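Local coordinates for protein lactococcus lactis MG1363 DpsA (Lactococcus lactis, PDB 1ZS3) that probably binds DNA through an N-terminal helix and helps to protect the cell from oxidative stress as a dodecameric Dps protein, at residues Y152-N155 with L156-I159. Sequence-based numbering, arbitrary orientation.
Sequences YGYN and LQVI
Tyr154 and Val158 meet one turn apart on helix 142-165, the last long helix of the ferritin-like four-helix bundle of this Dps subunit. The backbone bonds are the i to i+4 set of an alpha helix. Leu156 N bonds to Tyr152 O, Gln157 N to Gly153 O, Val158 N to Tyr154 O at 3.0 Å, and Ile159 N to Asn155 O at 3.1 Å.

One tyrosine ring is met over its face, and the other touches a leucine methyl obliquely. Tyr154 CG is anti to the backbone N (chi1 173°), which turns the ring outward, leaning toward Val158 one turn on. Val158 CG2 sits over one ring face in a CH-pi contact, 3.8 Å from the Tyr154 ring centroid and 24° off the ring normal. It is offset toward the rim, 3.5 Å from Tyr154 CZ. Arg67 adds a cation-pi contact to this ring. With an alanine here, Val158 CG2 is likely to lose its aromatic cover and Arg67 its pi partner. At the other ring, Leu156 CD2 lies 3.7 Å from Tyr152 CZ.

The polar ends of two buried side chains find partners outside the segment. Asn155 ND2 bonds to Asn126 OD1 on helix 111-138. A link from this helix to the second subunit is made by Tyr152 OH, hydrogen-bonded to Glu82 OE1 of that subunit.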
loop_
_atom_site.group_PDB
_atom_site.type_symbol
_atom_site.label_atom_id
_atom_site.label_comp_id
_atom_site.label_asym_id
_atom_site.label_seq_id
_atom_site.Cartn_x
_atom_site.Cartn_y
_atom_site.Cartn_z
ATOM N N TYR A 152 14.022 -22.433 -17.211
ATOM C CA TYR A 152 15.327 -23.004 -17.116
ATOM C C TYR A 152 16.129 -22.383 -15.988
ATOM O O TYR A 152 16.714 -23.105 -15.190
ATOM C CB TYR A 152 16.034 -22.782 -18.432
ATOM C CG TYR A 152 17.459 -23.214 -18.410
ATOM C CD1 TYR A 152 18.479 -22.285 -18.608
ATOM C CD2 TYR A 152 17.795 -24.532 -18.133
ATOM C CE1 TYR A 152 19.794 -22.673 -18.561
ATOM C CE2 TYR A 152 19.110 -24.926 -18.063
ATOM C CZ TYR A 152 20.099 -23.976 -18.282
ATOM O OH TYR A 152 21.390 -24.294 -18.227
ATOM N N GLY A 153 16.152 -21.050 -15.904
ATOM C CA GLY A 153 16.939 -20.347 -14.906
ATOM C C GLY A 153 16.336 -20.492 -13.510
ATOM O O GLY A 153 17.071 -20.577 -12.552
ATOM N N TYR A 154 15.017 -20.521 -13.398
ATOM C CA TYR A 154 14.377 -20.763 -12.115
ATOM C C TYR A 154 14.711 -22.152 -11.558
ATOM O O TYR A 154 15.010 -22.297 -10.386
ATOM C CB TYR A 154 12.887 -20.642 -12.229
ATOM C CG TYR A 154 12.178 -21.053 -10.962
ATOM C CD1 TYR A 154 12.212 -20.232 -9.820
ATOM C CD2 TYR A 154 11.484 -22.263 -10.880
ATOM C CE1 TYR A 154 11.545 -20.586 -8.665
ATOM C CE2 TYR A 154 10.819 -22.626 -9.719
ATOM C CZ TYR A 154 10.870 -21.784 -8.614
ATOM O OH TYR A 154 10.237 -22.151 -7.474
ATOM N N ASN A 155 14.694 -23.172 -12.415
ATOM C CA ASN A 155 15.072 -24.536 -12.038
ATOM C C ASN A 155 16.538 -24.554 -11.527
ATOM O O ASN A 155 16.808 -25.121 -10.506
ATOM C CB ASN A 155 14.882 -25.506 -13.234
ATOM C CG ASN A 155 13.374 -26.015 -13.391
ATOM O OD1 ASN A 155 12.473 -25.433 -12.824
ATOM N ND2 ASN A 155 13.297 -27.018 -14.225
ATOM N N LEU A 156 17.458 -23.923 -12.224
ATOM C CA LEU A 156 18.875 -23.889 -11.805
ATOM C C LEU A 156 19.060 -23.279 -10.420
ATOM O O LEU A 156 19.943 -23.673 -9.658
ATOM C CB LEU A 156 19.697 -23.053 -12.771
ATOM C CG LEU A 156 20.727 -23.817 -13.576
ATOM C CD1 LEU A 156 20.196 -25.152 -13.939
ATOM C CD2 LEU A 156 21.122 -22.998 -14.818
ATOM N N GLN A 157 18.218 -22.305 -10.100
ATOM C CA GLN A 157 18.250 -21.576 -8.860
ATOM C C GLN A 157 17.737 -22.461 -7.780
ATOM O O GLN A 157 18.401 -22.597 -6.760
ATOM C CB GLN A 157 17.347 -20.375 -9.029
ATOM C CG GLN A 157 17.324 -19.348 -7.971
ATOM C CD GLN A 157 16.125 -18.422 -8.177
ATOM O OE1 GLN A 157 15.831 -18.006 -9.314
ATOM N NE2 GLN A 157 15.396 -18.156 -7.113
ATOM N N VAL A 158 16.594 -23.110 -8.005
ATOM C CA VAL A 158 16.071 -24.013 -6.999
ATOM C C VAL A 158 17.072 -25.111 -6.639
ATOM O O VAL A 158 17.126 -25.510 -5.464
ATOM C CB VAL A 158 14.761 -24.686 -7.433
ATOM C CG1 VAL A 158 14.411 -25.814 -6.494
ATOM C CG2 VAL A 158 13.623 -23.669 -7.497
ATOM N N ILE A 159 17.828 -25.611 -7.626
ATOM C CA ILE A 159 18.763 -26.710 -7.413
ATOM C C ILE A 159 19.842 -26.248 -6.481
ATOM O O ILE A 159 20.326 -27.052 -5.678
ATOM C CB ILE A 159 19.412 -27.203 -8.760
ATOM C CG1 ILE A 159 18.406 -28.000 -9.602
ATOM C CG2 ILE A 159 20.683 -28.083 -8.519
ATOM C CD1 ILE A 159 18.699 -27.956 -11.098
#